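SalCYP truncation (Salinispora tropica, PDB 7ABB) is a cytochrome P450-type haem protein, modelled with heme c, whose iron is held by the thiolate ligation characteristic of that family. Local coordinates at residues A[77-82]-A[226-231]; A[87-92]-A[337-342]; A[92-97]-A[213-218]. One frame throughout, in Å; residues are numbered along the deposited sequence.

Contact 1. Residues A[77-82]-A[226-231]; sequences RWIPLT and ESLLTV. With HEC (heme c), chain B.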
loop_
_atom_site.group_PDB
_atom_site.type_symbol
_atom_site.label_atom_id
_atom_site.label_comp_id
_atom_site.label_asym_id
_atom_site.label_seq_id
_atom_site.Cartn_x
_atom_site.Cartn_y
_atom_site.Cartn_z
ATOM N N ARG A 77 -4.426 -18.548 6.605
ATOM C CA ARG A 77 -3.302 -18.152 7.453
ATOM C C ARG A 77 -2.285 -17.405 6.590
ATOM O O ARG A 77 -1.431 -18.012 5.937
ATOM C CB ARG A 77 -2.691 -19.378 8.120
ATOM C CG ARG A 77 -1.570 -19.080 9.098
ATOM C CD ARG A 77 -1.065 -20.374 9.735
ATOM N NE ARG A 77 0.153 -20.160 10.511
ATOM C CZ ARG A 77 0.189 -19.920 11.818
ATOM N NH1 ARG A 77 -0.933 -19.868 12.527
ATOM N NH2 ARG A 77 1.356 -19.733 12.420
ATOM N N TRP A 78 -2.383 -16.082 6.589
ATOM C CA TRP A 78 -1.470 -15.219 5.846
ATOM C C TRP A 78 -0.586 -14.506 6.863
ATOM O O TRP A 78 -1.043 -13.602 7.567
ATOM C CB TRP A 78 -2.235 -14.217 4.981
ATOM C CG TRP A 78 -3.155 -14.845 3.971
ATOM C CD1 TRP A 78 -4.407 -15.335 4.197
ATOM C CD2 TRP A 78 -2.896 -15.042 2.576
ATOM N NE1 TRP A 78 -4.944 -15.823 3.032
ATOM C CE2 TRP A 78 -4.036 -15.656 2.022
ATOM C CE3 TRP A 78 -1.815 -14.758 1.741
ATOM C CZ2 TRP A 78 -4.124 -15.989 0.675
ATOM C CZ3 TRP A 78 -1.905 -15.093 0.401
ATOM C CH2 TRP A 78 -3.049 -15.701 -0.118
ATOM N N ILE A 79 0.670 -14.918 6.938
ATOM C CA ILE A 79 1.593 -14.377 7.937
ATOM C C ILE A 79 2.125 -13.036 7.445
ATOM O O ILE A 79 2.727 -12.989 6.358
ATOM C CB ILE A 79 2.742 -15.351 8.170
ATOM C CG1 ILE A 79 2.222 -16.694 8.699
ATOM C CG2 ILE A 79 3.780 -14.738 9.109
ATOM C CD1 ILE A 79 1.768 -16.654 10.126
ATOM N N PRO A 80 2.023 -11.959 8.236
ATOM C CA PRO A 80 1.424 -11.821 9.572
ATOM C C PRO A 80 0.021 -11.223 9.577
ATOM O O PRO A 80 -0.502 -10.918 10.636
ATOM C CB PRO A 80 2.387 -10.876 10.271
ATOM C CG PRO A 80 2.852 -9.957 9.161
ATOM C CD PRO A 80 2.824 -10.774 7.883
ATOM N N LEU A 81 -0.571 -11.066 8.391
ATOM C CA LEU A 81 -1.772 -10.249 8.231
ATOM C C LEU A 81 -2.960 -10.776 9.042
ATOM O O LEU A 81 -3.733 -9.987 9.605
ATOM C CB LEU A 81 -2.111 -10.183 6.743
ATOM C CG LEU A 81 -3.139 -9.178 6.229
ATOM C CD1 LEU A 81 -2.784 -7.733 6.585
ATOM C CD2 LEU A 81 -3.253 -9.349 4.722
ATOM N N THR A 82 -3.140 -12.096 9.099
ATOM C CA THR A 82 -4.345 -12.699 9.659
ATOM C C THR A 82 -4.105 -13.372 11.000
ATOM O O THR A 82 -4.960 -14.134 11.468
ATOM C CB THR A 82 -4.943 -13.711 8.681
ATOM O OG1 THR A 82 -4.081 -14.847 8.570
ATOM C CG2 THR A 82 -5.124 -13.089 7.314
ATOM N N GLU A 226 6.792 -19.724 3.640
ATOM C CA GLU A 226 6.205 -19.484 2.332
ATOM C C GLU A 226 5.051 -18.503 2.431
ATOM O O GLU A 226 4.877 -17.642 1.564
ATOM C CB GLU A 226 5.743 -20.814 1.735
ATOM C CG GLU A 226 6.885 -21.751 1.450
ATOM C CD GLU A 226 6.416 -23.144 1.103
ATOM O OE1 GLU A 226 5.270 -23.274 0.626
ATOM O OE2 GLU A 226 7.191 -24.108 1.299
ATOM N N SER A 227 4.247 -18.618 3.488
ATOM C CA SER A 227 3.172 -17.649 3.676
ATOM C C SER A 227 3.720 -16.230 3.791
ATOM O O SER A 227 3.261 -15.310 3.096
ATOM C CB SER A 227 2.364 -18.019 4.914
ATOM O OG SER A 227 1.303 -17.110 5.077
ATOM N N LEU A 228 4.724 -16.035 4.652
ATOM C CA LEU A 228 5.319 -14.712 4.819
ATOM C C LEU A 228 5.789 -14.137 3.487
ATOM O O LEU A 228 5.470 -12.998 3.140
ATOM C CB LEU A 228 6.489 -14.789 5.800
ATOM C CG LEU A 228 7.337 -13.517 5.908
ATOM C CD1 LEU A 228 6.539 -12.354 6.489
ATOM C CD2 LEU A 228 8.584 -13.800 6.737
ATOM N N LEU A 229 6.559 -14.923 2.737
ATOM C CA LEU A 229 7.108 -14.447 1.471
ATOM C C LEU A 229 6.003 -14.127 0.483
ATOM O O LEU A 229 6.103 -13.159 -0.273
ATOM C CB LEU A 229 8.064 -15.501 0.892
ATOM C CG LEU A 229 9.364 -15.647 1.687
ATOM C CD1 LEU A 229 10.193 -16.841 1.178
ATOM C CD2 LEU A 229 10.190 -14.370 1.621
ATOM N N THR A 230 4.933 -14.924 0.488
ATOM C CA THR A 230 3.788 -14.631 -0.371
ATOM C C THR A 230 3.141 -13.308 0.014
ATOM O O THR A 230 2.811 -12.492 -0.852
ATOM C CB THR A 230 2.771 -15.772 -0.293
ATOM O OG1 THR A 230 3.420 -17.001 -0.643
ATOM C CG2 THR A 230 1.614 -15.539 -1.253
ATOM N N VAL A 231 2.933 -13.082 1.314
ATOM C CA VAL A 231 2.313 -11.830 1.754
ATOM C C VAL A 231 3.173 -10.637 1.381
ATOM O O VAL A 231 2.671 -9.605 0.917
ATOM C CB VAL A 231 2.056 -11.881 3.275
ATOM C CG1 VAL A 231 1.724 -10.504 3.811
ATOM C CG2 VAL A 231 0.951 -12.856 3.588
HETATM FE FE HEC B . 1.542 -2.318 3.693
HETATM C CHA HEC B . -0.186 -3.946 6.185
HETATM C CHB HEC B . -1.004 -0.034 3.513
HETATM C CHC HEC B . 3.264 -0.658 1.237
HETATM C CHD HEC B . 3.881 -4.792 3.623
HETATM N NA HEC B . -0.222 -2.063 4.636
HETATM C C1A HEC B . -0.756 -2.815 5.684
HETATM C C2A HEC B . -2.004 -2.253 6.158
HETATM C C3A HEC B . -2.205 -1.156 5.405
HETATM C C4A HEC B . -1.121 -1.029 4.463
HETATM C CMA HEC B . -3.393 -0.178 5.459
HETATM C CAA HEC B . -2.895 -2.789 7.335
HETATM C CBA HEC B . -3.926 -3.827 6.907
HETATM C CGA HEC B . -4.767 -4.236 8.104
HETATM O O1A HEC B . -5.568 -5.177 7.893
HETATM O O2A HEC B . -4.610 -3.622 9.192
HETATM N NB HEC B . 1.176 -0.706 2.552
HETATM C C1B HEC B . 0.085 0.137 2.660
HETATM C C2B HEC B . 0.291 1.225 1.752
HETATM C C3B HEC B . 1.482 1.063 1.146
HETATM C C4B HEC B . 2.045 -0.156 1.614
HETATM C CMB HEC B . -0.743 2.362 1.626
HETATM C CAB HEC B . 2.225 1.850 0.098
HETATM C CBB HEC B . 1.752 3.246 -0.148
HETATM N NC HEC B . 3.232 -2.689 2.619
HETATM C C1C HEC B . 3.809 -1.822 1.720
HETATM C C2C HEC B . 5.090 -2.343 1.322
HETATM C C3C HEC B . 5.294 -3.504 1.985
HETATM C C4C HEC B . 4.114 -3.731 2.786
HETATM C CMC HEC B . 6.025 -1.635 0.340
HETATM C CAC HEC B . 6.458 -4.508 1.935
HETATM C CBC HEC B . 7.822 -4.056 1.413
HETATM N ND HEC B . 1.771 -4.033 4.689
HETATM C C1D HEC B . 2.840 -4.906 4.488
HETATM C C2D HEC B . 2.692 -5.999 5.397
HETATM C C3D HEC B . 1.454 -5.772 6.191
HETATM C C4D HEC B . 0.951 -4.508 5.700
HETATM C CMD HEC B . 3.645 -7.197 5.501
HETATM C CAD HEC B . 0.853 -6.664 7.291
HETATM C CBD HEC B . 1.391 -6.181 8.616
HETATM C CGD HEC B . 0.751 -6.958 9.751
HETATM O O1D HEC B . 1.273 -6.902 10.885
HETATM O O2D HEC B . -0.274 -7.619 9.490
#
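Val-231 fills the apolar centre, with CG2 lying 3.7 Å from CB of Trp-78. The same methyl meets the indole at its edge, in the ring plane, while CG2 of Thr-230 reaches CZ3 of Trp-78 obliquely. CG1 of Val-231 turns the other way, to CD of Pro-80 at 4.2 Å, and CD1 of Leu-228 touches that CD as well. Between these groups the carbonyl of Ile-79 faces the helix: its O is 3.3 Å from CG2 of Val-231 and 3.5 Å from CA of Leu-228, the latter a CA-H...O contact with 168° at the hydrogen. This O is buried without a conventional partner, which the weak contact may partly offset. Farther out, OG of Ser-227, anti to its own backbone N (chi1 -178°), accepts a hydrogen bond from N of Ile-79 at 2.9 Å and gives one to O of Arg-77 at 3.0 Å. Beyond it, the Arg-77 side chain pairs with Asp-224. Pro-80 and Leu-81 line the heme c pocket, CG of Pro-80 being 3.7 Å from propionate CGD, so the loop links that wall to helix 222-235. It packs closest at Ile-79 and Leu-228, with Phe-183 of helix 182-199 beside Trp-78 and Trp-91 of helix 86-95 against Ile-79.

Contact 2. Residues A[87-92]-A[337-342]; sequences THNEWR and TGHHQC. With HEC (heme c), chain B.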
loop_
_atom_site.group_PDB
_atom_site.type_symbol
_atom_site.label_atom_id
_atom_site.label_comp_id
_atom_site.label_asym_id
_atom_site.label_seq_id
_atom_site.Cartn_x
_atom_site.Cartn_y
_atom_site.Cartn_z
ATOM N N THR A 87 1.595 -14.199 19.199
ATOM C CA THR A 87 2.335 -14.742 18.054
ATOM C C THR A 87 2.502 -13.677 16.978
ATOM O O THR A 87 3.558 -13.585 16.332
ATOM C CB THR A 87 1.600 -15.967 17.493
ATOM O OG1 THR A 87 1.730 -17.073 18.418
ATOM C CG2 THR A 87 2.114 -16.384 16.146
ATOM N N HIS A 88 1.474 -12.871 16.757
ATOM C CA HIS A 88 1.629 -11.787 15.794
ATOM C C HIS A 88 2.695 -10.804 16.253
ATOM O O HIS A 88 3.529 -10.360 15.452
ATOM C CB HIS A 88 0.308 -11.046 15.585
ATOM C CG HIS A 88 0.471 -9.771 14.830
ATOM N ND1 HIS A 88 0.458 -9.717 13.454
ATOM C CD2 HIS A 88 0.677 -8.501 15.254
ATOM C CE1 HIS A 88 0.631 -8.469 13.065
ATOM N NE2 HIS A 88 0.781 -7.714 14.136
ATOM N N ASN A 89 2.720 -10.482 17.547
ATOM C CA ASN A 89 3.724 -9.546 18.032
ATOM C C ASN A 89 5.131 -10.126 17.875
ATOM O O ASN A 89 6.075 -9.400 17.541
ATOM C CB ASN A 89 3.418 -9.170 19.479
ATOM C CG ASN A 89 2.001 -8.603 19.635
ATOM O OD1 ASN A 89 1.485 -7.911 18.744
ATOM N ND2 ASN A 89 1.362 -8.913 20.754
ATOM N N GLU A 90 5.278 -11.443 18.034
ATOM C CA GLU A 90 6.598 -12.049 17.876
ATOM C C GLU A 90 7.040 -12.007 16.424
ATOM O O GLU A 90 8.211 -11.737 16.142
ATOM C CB GLU A 90 6.607 -13.490 18.384
ATOM C CG GLU A 90 8.004 -14.033 18.675
ATOM C CD GLU A 90 7.980 -15.424 19.292
ATOM O OE1 GLU A 90 9.066 -16.032 19.404
ATOM O OE2 GLU A 90 6.887 -15.915 19.652
ATOM N N TRP A 91 6.128 -12.278 15.488
ATOM C CA TRP A 91 6.479 -12.148 14.075
ATOM C C TRP A 91 6.937 -10.733 13.761
ATOM O O TRP A 91 7.947 -10.534 13.074
ATOM C CB TRP A 91 5.289 -12.496 13.188
ATOM C CG TRP A 91 5.139 -13.941 12.944
ATOM C CD1 TRP A 91 4.229 -14.774 13.514
ATOM C CD2 TRP A 91 5.911 -14.740 12.046
ATOM N NE1 TRP A 91 4.386 -16.042 13.025
ATOM C CE2 TRP A 91 5.415 -16.052 12.126
ATOM C CE3 TRP A 91 6.971 -14.470 11.185
ATOM C CZ2 TRP A 91 5.940 -17.095 11.378
ATOM C CZ3 TRP A 91 7.496 -15.508 10.449
ATOM C CH2 TRP A 91 6.980 -16.807 10.549
ATOM N N ARG A 92 6.204 -9.736 14.246
ATOM C CA ARG A 92 6.583 -8.357 13.954
ATOM C C ARG A 92 7.944 -8.028 14.568
ATOM O O ARG A 92 8.748 -7.322 13.948
ATOM C CB ARG A 92 5.502 -7.384 14.430
ATOM C CG ARG A 92 4.221 -7.435 13.581
ATOM C CD ARG A 92 4.440 -7.014 12.135
ATOM N NE ARG A 92 4.872 -5.622 12.023
ATOM C CZ ARG A 92 4.087 -4.622 11.603
ATOM N NH1 ARG A 92 2.831 -4.861 11.253
ATOM N NH2 ARG A 92 4.560 -3.381 11.541
ATOM N N THR A 337 -3.217 1.620 11.505
ATOM C CA THR A 337 -2.752 1.924 12.852
ATOM C C THR A 337 -3.021 0.678 13.695
ATOM O O THR A 337 -3.593 -0.296 13.208
ATOM C CB THR A 337 -3.400 3.215 13.377
ATOM O OG1 THR A 337 -2.812 3.567 14.630
ATOM C CG2 THR A 337 -4.903 3.086 13.534
ATOM N N GLY A 338 -2.595 0.700 14.953
ATOM C CA GLY A 338 -2.695 -0.499 15.759
ATOM C C GLY A 338 -1.629 -1.514 15.381
ATOM O O GLY A 338 -0.661 -1.198 14.706
ATOM N N HIS A 339 -1.857 -2.765 15.782
ATOM C CA HIS A 339 -0.784 -3.763 15.734
ATOM C C HIS A 339 -0.457 -4.193 14.324
ATOM O O HIS A 339 0.670 -4.643 14.065
ATOM C CB HIS A 339 -1.193 -4.981 16.539
ATOM C CG HIS A 339 -1.165 -4.756 18.016
ATOM N ND1 HIS A 339 -0.135 -4.090 18.646
ATOM C CD2 HIS A 339 -2.056 -5.074 18.982
ATOM C CE1 HIS A 339 -0.381 -4.033 19.944
ATOM N NE2 HIS A 339 -1.542 -4.620 20.174
ATOM N N HIS A 340 -1.405 -4.085 13.395
ATOM C CA HIS A 340 -1.177 -4.510 12.022
ATOM C C HIS A 340 -0.720 -3.380 11.095
ATOM O O HIS A 340 -0.631 -3.578 9.870
ATOM C CB HIS A 340 -2.438 -5.191 11.488
ATOM C CG HIS A 340 -2.604 -6.587 11.995
ATOM N ND1 HIS A 340 -3.220 -6.895 13.190
ATOM C CD2 HIS A 340 -2.186 -7.762 11.477
ATOM C CE1 HIS A 340 -3.180 -8.205 13.376
ATOM N NE2 HIS A 340 -2.564 -8.751 12.340
ATOM N N GLN A 341 -0.391 -2.216 11.655
ATOM C CA GLN A 341 0.061 -1.070 10.864
ATOM C C GLN A 341 1.171 -1.500 9.901
ATOM O O GLN A 341 2.059 -2.263 10.268
ATOM C CB GLN A 341 0.571 0.025 11.815
ATOM C CG GLN A 341 0.930 1.379 11.206
ATOM C CD GLN A 341 1.544 2.283 12.268
ATOM O OE1 GLN A 341 2.692 2.096 12.670
ATOM N NE2 GLN A 341 0.757 3.225 12.772
ATOM N N CYS A 342 1.119 -1.007 8.675
ATOM C CA CYS A 342 1.959 -1.489 7.576
ATOM C C CYS A 342 3.425 -1.680 7.958
ATOM O O CYS A 342 4.097 -0.739 8.387
ATOM C CB CYS A 342 1.868 -0.500 6.420
ATOM S SG CYS A 342 2.857 -0.996 4.994
HETATM FE FE HEC B . 1.542 -2.318 3.693
HETATM C CHA HEC B . -0.186 -3.946 6.185
HETATM C CHB HEC B . -1.004 -0.034 3.513
HETATM C CHC HEC B . 3.264 -0.658 1.237
HETATM C CHD HEC B . 3.881 -4.792 3.623
HETATM N NA HEC B . -0.222 -2.063 4.636
HETATM C C1A HEC B . -0.756 -2.815 5.684
HETATM C C2A HEC B . -2.004 -2.253 6.158
HETATM C C3A HEC B . -2.205 -1.156 5.405
HETATM C C4A HEC B . -1.121 -1.029 4.463
HETATM C CMA HEC B . -3.393 -0.178 5.459
HETATM C CAA HEC B . -2.895 -2.789 7.335
HETATM C CBA HEC B . -3.926 -3.827 6.907
HETATM C CGA HEC B . -4.767 -4.236 8.104
HETATM O O1A HEC B . -5.568 -5.177 7.893
HETATM O O2A HEC B . -4.610 -3.622 9.192
HETATM N NB HEC B . 1.176 -0.706 2.552
HETATM C C1B HEC B . 0.085 0.137 2.660
HETATM C C2B HEC B . 0.291 1.225 1.752
HETATM C C3B HEC B . 1.482 1.063 1.146
HETATM C C4B HEC B . 2.045 -0.156 1.614
HETATM C CMB HEC B . -0.743 2.362 1.626
HETATM C CAB HEC B . 2.225 1.850 0.098
HETATM C CBB HEC B . 1.752 3.246 -0.148
HETATM N NC HEC B . 3.232 -2.689 2.619
HETATM C C1C HEC B . 3.809 -1.822 1.720
HETATM C C2C HEC B . 5.090 -2.343 1.322
HETATM C C3C HEC B . 5.294 -3.504 1.985
HETATM C C4C HEC B . 4.114 -3.731 2.786
HETATM C CMC HEC B . 6.025 -1.635 0.340
HETATM C CAC HEC B . 6.458 -4.508 1.935
HETATM C CBC HEC B . 7.822 -4.056 1.413
HETATM N ND HEC B . 1.771 -4.033 4.689
HETATM C C1D HEC B . 2.840 -4.906 4.488
HETATM C C2D HEC B . 2.692 -5.999 5.397
HETATM C C3D HEC B . 1.454 -5.772 6.191
HETATM C C4D HEC B . 0.951 -4.508 5.700
HETATM C CMD HEC B . 3.645 -7.197 5.501
HETATM C CAD HEC B . 0.853 -6.664 7.291
HETATM C CBD HEC B . 1.391 -6.181 8.616
HETATM C CGD HEC B . 0.751 -6.958 9.751
HETATM O O1D HEC B . 1.273 -6.902 10.885
HETATM O O2D HEC B . -0.274 -7.619 9.490
#
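Arg-92 reaches from helix 86-95 to the loop that carries the haem ligand. From CB the chain bends at chi2 and chi3 (both -63°), a fold that brings first CG and then CD near the heme c propionate atom O1D, whose position is less certain, and swings the guanidinium toward the loop. At the tip NH1 and NH2 both grip O of Gln-341, at 2.9 Å and 3.0 Å respectively, with that oxygen close to the guanidinium plane. NH1 also gives a bond to O1D, subject to the same doubt. One arginine therefore appears to tie a backbone carbonyl and a haem carboxylate together, next to Cys-342, whose SG binds the iron at 2.3 Å, the thiolate ligation characteristic of cytochromes P450. His-88 makes the second bridge: NE2 donates to O of His-339 at 3.1 Å, in the plane of its own ring but 66° out of the carbonyl plane. His-340 lies over one face of the His-88 ring, the centroids 3.9 Å apart and the planes inclined at 33°. NE2 of His-340 is itself bonded to O of Ile-83, and ND1 of His-88 to O of Pro-80. The type I turn from Gly-338 to Gln-341 presents both carbonyls to helix 86-95, while Cys-342 lies just ahead of helix 345-362 and Ile-215 of strand 214-215 packs on Thr-87, Glu-90 and Trp-91.

Contact 3. Residues A[92-97]-A[213-218]; sequences RRRLAA and WEIDGT. With HEC (heme c), chain B.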
loop_
_atom_site.group_PDB
_atom_site.type_symbol
_atom_site.label_atom_id
_atom_site.label_comp_id
_atom_site.label_asym_id
_atom_site.label_seq_id
_atom_site.Cartn_x
_atom_site.Cartn_y
_atom_site.Cartn_z
ATOM N N ARG A 92 6.204 -9.736 14.246
ATOM C CA ARG A 92 6.583 -8.357 13.954
ATOM C C ARG A 92 7.944 -8.028 14.568
ATOM O O ARG A 92 8.748 -7.322 13.948
ATOM C CB ARG A 92 5.502 -7.384 14.430
ATOM C CG ARG A 92 4.221 -7.435 13.581
ATOM C CD ARG A 92 4.440 -7.014 12.135
ATOM N NE ARG A 92 4.872 -5.622 12.023
ATOM C CZ ARG A 92 4.087 -4.622 11.603
ATOM N NH1 ARG A 92 2.831 -4.861 11.253
ATOM N NH2 ARG A 92 4.560 -3.381 11.541
ATOM N N ARG A 93 8.231 -8.543 15.766
ATOM C CA ARG A 93 9.538 -8.294 16.376
ATOM C C ARG A 93 10.655 -8.895 15.534
ATOM O O ARG A 93 11.711 -8.275 15.363
ATOM C CB ARG A 93 9.597 -8.844 17.808
ATOM C CG ARG A 93 8.799 -8.019 18.803
ATOM C CD ARG A 93 9.113 -8.402 20.243
ATOM N NE ARG A 93 8.684 -9.765 20.549
ATOM C CZ ARG A 93 7.800 -10.101 21.486
ATOM N NH1 ARG A 93 7.491 -11.381 21.668
ATOM N NH2 ARG A 93 7.233 -9.178 22.255
ATOM N N ARG A 94 10.461 -10.121 15.036
ATOM C CA ARG A 94 11.491 -10.762 14.223
ATOM C C ARG A 94 11.701 -10.023 12.910
ATOM O O ARG A 94 12.841 -9.892 12.442
ATOM C CB ARG A 94 11.126 -12.223 13.960
ATOM C CG ARG A 94 10.893 -13.067 15.230
ATOM C CD ARG A 94 11.955 -14.023 15.465
ATOM N NE ARG A 94 11.755 -14.800 16.692
ATOM C CZ ARG A 94 12.744 -15.362 17.371
ATOM N NH1 ARG A 94 13.995 -15.233 16.948
ATOM N NH2 ARG A 94 12.480 -16.050 18.475
ATOM N N LEU A 95 10.614 -9.556 12.288
ATOM C CA LEU A 95 10.686 -8.909 10.977
ATOM C C LEU A 95 11.227 -7.489 11.041
ATOM O O LEU A 95 11.724 -6.980 10.025
ATOM C CB LEU A 95 9.292 -8.876 10.355
ATOM C CG LEU A 95 8.737 -10.215 9.876
ATOM C CD1 LEU A 95 7.234 -10.142 9.702
ATOM C CD2 LEU A 95 9.420 -10.621 8.573
ATOM N N ALA A 96 11.151 -6.846 12.202
ATOM C CA ALA A 96 11.290 -5.396 12.287
ATOM C C ALA A 96 12.582 -4.900 11.647
ATOM O O ALA A 96 12.576 -3.880 10.945
ATOM C CB ALA A 96 11.196 -4.954 13.753
ATOM N N ALA A 97 13.697 -5.607 11.859
ATOM C CA ALA A 97 14.996 -5.119 11.407
ATOM C C ALA A 97 15.047 -4.906 9.901
ATOM O O ALA A 97 15.845 -4.091 9.413
ATOM C CB ALA A 97 16.108 -6.096 11.803
ATOM N N TRP A 213 14.541 -18.841 13.338
ATOM C CA TRP A 213 13.459 -18.227 14.099
ATOM C C TRP A 213 12.611 -19.271 14.804
ATOM O O TRP A 213 12.301 -20.332 14.252
ATOM C CB TRP A 213 12.536 -17.394 13.212
ATOM C CG TRP A 213 13.130 -16.118 12.703
ATOM C CD1 TRP A 213 14.416 -15.685 12.880
ATOM C CD2 TRP A 213 12.471 -15.112 11.929
ATOM N NE1 TRP A 213 14.599 -14.478 12.266
ATOM C CE2 TRP A 213 13.431 -14.103 11.651
ATOM C CE3 TRP A 213 11.173 -14.969 11.426
ATOM C CZ2 TRP A 213 13.119 -12.957 10.923
ATOM C CZ3 TRP A 213 10.868 -13.830 10.689
ATOM C CH2 TRP A 213 11.839 -12.840 10.439
ATOM N N GLU A 214 12.212 -18.931 16.020
ATOM C CA GLU A 214 11.173 -19.639 16.750
ATOM C C GLU A 214 10.036 -18.664 17.009
ATOM O O GLU A 214 10.251 -17.457 17.169
ATOM C CB GLU A 214 11.675 -20.215 18.067
ATOM C CG GLU A 214 12.413 -21.541 17.889
ATOM C CD GLU A 214 12.816 -22.181 19.202
ATOM O OE1 GLU A 214 13.465 -23.244 19.164
ATOM O OE2 GLU A 214 12.475 -21.626 20.267
ATOM N N ILE A 215 8.821 -19.195 16.999
ATOM C CA ILE A 215 7.630 -18.437 17.341
ATOM C C ILE A 215 6.874 -19.274 18.355
ATOM O O ILE A 215 6.542 -20.433 18.079
ATOM C CB ILE A 215 6.750 -18.141 16.119
ATOM C CG1 ILE A 215 7.498 -17.281 15.101
ATOM C CG2 ILE A 215 5.457 -17.463 16.538
ATOM C CD1 ILE A 215 7.732 -15.825 15.506
ATOM N N ASP A 216 6.621 -18.701 19.527
ATOM C CA ASP A 216 5.911 -19.410 20.590
ATOM C C ASP A 216 6.669 -20.672 21.004
ATOM O O ASP A 216 6.068 -21.710 21.295
ATOM C CB ASP A 216 4.486 -19.756 20.148
ATOM C CG ASP A 216 3.521 -19.901 21.310
ATOM O OD1 ASP A 216 3.908 -19.642 22.468
ATOM O OD2 ASP A 216 2.359 -20.284 21.058
ATOM N N GLY A 217 8.002 -20.588 21.001
ATOM C CA GLY A 217 8.850 -21.700 21.392
ATOM C C GLY A 217 8.957 -22.828 20.390
ATOM O O GLY A 217 9.482 -23.894 20.738
ATOM N N THR A 218 8.482 -22.631 19.162
ATOM C CA THR A 218 8.450 -23.671 18.152
ATOM C C THR A 218 9.190 -23.185 16.916
ATOM O O THR A 218 8.986 -22.038 16.504
ATOM C CB THR A 218 6.999 -24.024 17.783
ATOM O OG1 THR A 218 6.349 -24.601 18.924
ATOM C CG2 THR A 218 6.953 -25.017 16.641
HETATM FE FE HEC B . 1.542 -2.318 3.693
HETATM C CHA HEC B . -0.186 -3.946 6.185
HETATM C CHB HEC B . -1.004 -0.034 3.513
HETATM C CHC HEC B . 3.264 -0.658 1.237
HETATM C CHD HEC B . 3.881 -4.792 3.623
HETATM N NA HEC B . -0.222 -2.063 4.636
HETATM C C1A HEC B . -0.756 -2.815 5.684
HETATM C C2A HEC B . -2.004 -2.253 6.158
HETATM C C3A HEC B . -2.205 -1.156 5.405
HETATM C C4A HEC B . -1.121 -1.029 4.463
HETATM C CMA HEC B . -3.393 -0.178 5.459
HETATM C CAA HEC B . -2.895 -2.789 7.335
HETATM C CBA HEC B . -3.926 -3.827 6.907
HETATM C CGA HEC B . -4.767 -4.236 8.104
HETATM O O1A HEC B . -5.568 -5.177 7.893
HETATM O O2A HEC B . -4.610 -3.622 9.192
HETATM N NB HEC B . 1.176 -0.706 2.552
HETATM C C1B HEC B . 0.085 0.137 2.660
HETATM C C2B HEC B . 0.291 1.225 1.752
HETATM C C3B HEC B . 1.482 1.063 1.146
HETATM C C4B HEC B . 2.045 -0.156 1.614
HETATM C CMB HEC B . -0.743 2.362 1.626
HETATM C CAB HEC B . 2.225 1.850 0.098
HETATM C CBB HEC B . 1.752 3.246 -0.148
HETATM N NC HEC B . 3.232 -2.689 2.619
HETATM C C1C HEC B . 3.809 -1.822 1.720
HETATM C C2C HEC B . 5.090 -2.343 1.322
HETATM C C3C HEC B . 5.294 -3.504 1.985
HETATM C C4C HEC B . 4.114 -3.731 2.786
HETATM C CMC HEC B . 6.025 -1.635 0.340
HETATM C CAC HEC B . 6.458 -4.508 1.935
HETATM C CBC HEC B . 7.822 -4.056 1.413
HETATM N ND HEC B . 1.771 -4.033 4.689
HETATM C C1D HEC B . 2.840 -4.906 4.488
HETATM C C2D HEC B . 2.692 -5.999 5.397
HETATM C C3D HEC B . 1.454 -5.772 6.191
HETATM C C4D HEC B . 0.951 -4.508 5.700
HETATM C CMD HEC B . 3.645 -7.197 5.501
HETATM C CAD HEC B . 0.853 -6.664 7.291
HETATM C CBD HEC B . 1.391 -6.181 8.616
HETATM C CGD HEC B . 0.751 -6.958 9.751
HETATM O O1D HEC B . 1.273 -6.902 10.885
HETATM O O2D HEC B . -0.274 -7.619 9.490
#
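Arg-94 lays its aliphatic chain over one face of the Trp-213 indole. CB stands 3.4 Å from the centroid of the six-membered ring and only 3° off its normal, a well-formed CH-pi contact, and CD continues over the five-membered ring, 3.7 Å from CG of Trp-213. The bend at chi2 (-109°) lets the chain follow the indole toward the strand. Beyond the ring, the guanidinium is inclined at 35° to it and has N of Glu-214 over its centre; NH2 is 2.9 Å from O of Glu-214 and makes a long, weak ion pair with OE1 of Glu-90. At the rim of the indole, in its plane, CD2 of Leu-95 approaches CH2 of Trp-213 at 3.8 Å, and Leu-206 of helix 206-210 touches both residues. The short hairpin 214-219, with its type I' turn from Ile-215 to Thr-218, thereby packs against the later part of helix 86-95. N of Glu-214 is buried with no partner in the model. The clear contacts are apolar and CH-pi, consistent with a largely dispersive interface, while the cationic group probably gains electrostatically from the nearby strand carbonyl.

Helix 86-95 runs through contacts 2 and 3, which share Arg-92, and its Trp-91 and Leu-95 also pack on Ile-79 and Leu-228 of contact 1. Contacts 1 and 3 are largely buried, although the centre of contact 3 is about 23 Å from the centre of the chain, against about 16 Å for the centres of the other two. Contact 2 is partly buried and is the polar one, built from histidine, arginine, loop carbonyls and a haem propionate. By comparison, contact 1 joins apolar packing to a serine bridge, and contact 3 rests on an arginine-covered indole. A probable hydrogen bond from Asp-216 N to Glu-90 OE2 directly connects contacts 2 and 3.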